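Local coordinates for dual specificity protein phosphatase 15 (Homo sapiens, PDB 1YZ4) that removes phosphate from phosphotyrosine, phosphoserine and phosphothreonine residues of proteins through its dual-specificity catalytic domain, the part present here, at residues H36-H41 / K71-F76. The protein carries 1 engineered substitution. Residues are numbered along the deposited sequence; the frame is centred on the assembly and turned at random.
Sequences HIISIH and KECINF. With BOG (octyl beta-D-glucopyranoside), chain C.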
loop_
_atom_site.group_PDB
_atom_site.type_symbol
_atom_site.label_atom_id
_atom_site.label_comp_id
_atom_site.label_asym_id
_atom_site.label_seq_id
_atom_site.Cartn_x
_atom_site.Cartn_y
_atom_site.Cartn_z
ATOM N N HIS A 36 1.057 5.776 -10.403
ATOM C CA HIS A 36 0.592 4.407 -10.224
ATOM C C HIS A 36 -0.361 4.297 -9.053
ATOM O O HIS A 36 -0.219 4.990 -8.048
ATOM C CB HIS A 36 1.778 3.469 -10.006
ATOM C CG HIS A 36 2.681 3.358 -11.191
ATOM N ND1 HIS A 36 3.504 4.387 -11.600
ATOM C CD2 HIS A 36 2.865 2.351 -12.080
ATOM C CE1 HIS A 36 4.154 4.019 -12.689
ATOM N NE2 HIS A 36 3.784 2.788 -13.001
ATOM N N ILE A 37 -1.327 3.402 -9.184
ATOM C CA ILE A 37 -2.316 3.203 -8.147
ATOM C C ILE A 37 -2.682 1.740 -8.045
ATOM O O ILE A 37 -2.773 1.030 -9.048
ATOM C CB ILE A 37 -3.629 3.975 -8.448
ATOM C CG1 ILE A 37 -3.381 5.488 -8.452
ATOM C CG2 ILE A 37 -4.709 3.589 -7.423
ATOM C CD1 ILE A 37 -4.638 6.315 -8.837
ATOM N N ILE A 38 -2.874 1.290 -6.817
ATOM C CA ILE A 38 -3.296 -0.069 -6.577
ATOM C C ILE A 38 -4.668 0.123 -5.965
ATOM O O ILE A 38 -4.798 0.758 -4.919
ATOM C CB ILE A 38 -2.395 -0.792 -5.564
ATOM C CG1 ILE A 38 -0.990 -0.982 -6.144
ATOM C CG2 ILE A 38 -3.019 -2.142 -5.185
ATOM C CD1 ILE A 38 -0.086 -1.827 -5.256
ATOM N N SER A 39 -5.696 -0.376 -6.640
ATOM C CA SER A 39 -7.045 -0.261 -6.124
ATOM C C SER A 39 -7.468 -1.591 -5.513
ATOM O O SER A 39 -7.515 -2.621 -6.196
ATOM C CB SER A 39 -8.015 0.125 -7.239
ATOM O OG SER A 39 -7.684 1.392 -7.768
ATOM N N ILE A 40 -7.754 -1.564 -4.218
ATOM C CA ILE A 40 -8.201 -2.744 -3.503
ATOM C C ILE A 40 -9.675 -2.491 -3.227
ATOM O O ILE A 40 -10.043 -1.933 -2.191
ATOM C CB ILE A 40 -7.446 -2.912 -2.173
ATOM C CG1 ILE A 40 -5.942 -2.761 -2.404
ATOM C CG2 ILE A 40 -7.707 -4.290 -1.603
ATOM C CD1 ILE A 40 -5.137 -2.687 -1.126
ATOM N N HIS A 41 -10.513 -2.891 -4.178
ATOM C CA HIS A 41 -11.950 -2.685 -4.080
ATOM C C HIS A 41 -12.639 -3.917 -4.643
ATOM O O HIS A 41 -12.134 -4.523 -5.583
ATOM C CB HIS A 41 -12.327 -1.447 -4.900
ATOM C CG HIS A 41 -13.720 -0.959 -4.667
ATOM N ND1 HIS A 41 -14.199 -0.647 -3.411
ATOM C CD2 HIS A 41 -14.720 -0.668 -5.535
ATOM C CE1 HIS A 41 -15.431 -0.180 -3.517
ATOM N NE2 HIS A 41 -15.771 -0.183 -4.794
ATOM N N LYS A 71 2.959 -10.381 -2.921
ATOM C CA LYS A 71 4.074 -10.423 -3.855
ATOM C C LYS A 71 3.881 -9.488 -5.041
ATOM O O LYS A 71 4.716 -8.627 -5.319
ATOM C CB LYS A 71 4.285 -11.850 -4.367
ATOM C CG LYS A 71 5.506 -11.989 -5.264
ATOM C CD LYS A 71 5.549 -13.324 -6.002
ATOM C CE LYS A 71 5.649 -14.511 -5.063
ATOM N NZ LYS A 71 5.745 -15.793 -5.826
ATOM N N GLU A 72 2.769 -9.660 -5.742
ATOM C CA GLU A 72 2.498 -8.834 -6.903
ATOM C C GLU A 72 2.384 -7.340 -6.567
ATOM O O GLU A 72 2.857 -6.506 -7.330
ATOM C CB GLU A 72 1.233 -9.336 -7.610
ATOM C CG GLU A 72 -0.051 -9.177 -6.810
ATOM C CD GLU A 72 -1.203 -9.964 -7.407
ATOM O OE1 GLU A 72 -1.510 -9.767 -8.602
ATOM O OE2 GLU A 72 -1.801 -10.782 -6.680
ATOM N N CYS A 73 1.774 -7.000 -5.433
ATOM C CA CYS A 73 1.639 -5.596 -5.054
ATOM C C CYS A 73 2.994 -4.981 -4.734
ATOM O O CYS A 73 3.307 -3.861 -5.159
ATOM C CB CYS A 73 0.719 -5.439 -3.832
ATOM S SG CYS A 73 -1.066 -5.632 -4.137
ATOM N N ILE A 74 3.802 -5.712 -3.975
ATOM C CA ILE A 74 5.115 -5.216 -3.608
ATOM C C ILE A 74 6.007 -5.046 -4.838
ATOM O O ILE A 74 6.817 -4.124 -4.899
ATOM C CB ILE A 74 5.781 -6.159 -2.592
ATOM C CG1 ILE A 74 5.037 -6.062 -1.257
ATOM C CG2 ILE A 74 7.252 -5.819 -2.434
ATOM C CD1 ILE A 74 5.552 -6.994 -0.177
ATOM N N ASN A 75 5.847 -5.927 -5.819
ATOM C CA ASN A 75 6.650 -5.844 -7.029
ATOM C C ASN A 75 6.212 -4.651 -7.849
ATOM O O ASN A 75 7.036 -3.952 -8.433
ATOM C CB ASN A 75 6.530 -7.136 -7.837
ATOM C CG ASN A 75 7.565 -8.175 -7.422
ATOM O OD1 ASN A 75 8.683 -8.192 -7.936
ATOM N ND2 ASN A 75 7.203 -9.030 -6.472
ATOM N N PHE A 76 4.904 -4.420 -7.875
ATOM C CA PHE A 76 4.323 -3.298 -8.601
ATOM C C PHE A 76 4.870 -1.997 -7.997
ATOM O O PHE A 76 5.447 -1.159 -8.694
ATOM C CB PHE A 76 2.800 -3.348 -8.462
ATOM C CG PHE A 76 2.070 -2.285 -9.244
ATOM C CD1 PHE A 76 1.912 -2.397 -10.623
ATOM C CD2 PHE A 76 1.490 -1.205 -8.589
ATOM C CE1 PHE A 76 1.175 -1.451 -11.341
ATOM C CE2 PHE A 76 0.749 -0.248 -9.297
ATOM C CZ PHE A 76 0.588 -0.372 -10.674
HETATM C C1 BOG C . -18.895 0.375 1.151
HETATM O O1 BOG C . -20.198 0.665 1.668
HETATM C C2 BOG C . -18.042 -0.307 2.259
HETATM O O2 BOG C . -17.912 0.557 3.373
HETATM C C3 BOG C . -16.655 -0.637 1.700
HETATM O O3 BOG C . -15.875 -1.276 2.691
HETATM C C4 BOG C . -16.830 -1.568 0.506
HETATM O O4 BOG C . -15.559 -1.885 -0.026
HETATM C C5 BOG C . -17.702 -0.872 -0.576
HETATM O O5 BOG C . -18.985 -0.526 0.006
HETATM C C6 BOG C . -17.923 -1.809 -1.764
HETATM O O6 BOG C . -18.819 -1.231 -2.699
HETATM C "C1'" BOG C . -20.955 1.633 0.926
HETATM C "C2'" BOG C . -21.562 2.557 1.959
HETATM C "C3'" BOG C . -20.519 3.566 2.392
HETATM C "C4'" BOG C . -21.017 4.529 3.456
HETATM C "C5'" BOG C . -19.931 5.534 3.854
HETATM C "C6'" BOG C . -18.584 4.883 4.144
HETATM C "C7'" BOG C . -17.558 5.922 4.516
HETATM C "C8'" BOG C . -16.228 5.274 4.793
#
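The imidazole of H36 turns its edge to the face of F76 in an offset edge-to-face pair, the planes 70° apart and the ring centroids separated by 5.6 Å. This aromatic pair lies where a helix packs on the parallel part of the central sheet of the dual-specificity phosphatase fold, an alpha/beta architecture. Strand 36-40 and the 71-76 part of helix 70-82 run nearly antiparallel, at 160°, with their axes 10.1 Å apart, a spacing bridged by side chains.

F76 supplies most of the helix side. Its CG stands anti to the backbone N (chi1 -176°), which carries the ring across to the strand, where F76 CZ meets H36 CD2 at 3.8 Å, close to the imidazole plane. CE2 of F76 also lies 3.8 Å from I37 O. F76 CD2 packs against I38 CG1 at 3.5 Å; the two side chains pass alongside one another, running opposite ways, and L54 of the neighbouring strand 52-56 also touches the phenyl group.

I38 extends the apolar seam toward C73, and both residues are buried. Beyond them, I101 of helix 97-110 packs on C73, while V89 of strand 87-91 lies against I38. The side chain of I38 is about 9 Å from that of S91, the engineered residue at the predicted phosphocysteine position. C73 meets both arms of I38: SG of C73 is 4.1 Å from CD1 and from CG2 of I38, and C73 CB is 4.0 Å from I38 CD1.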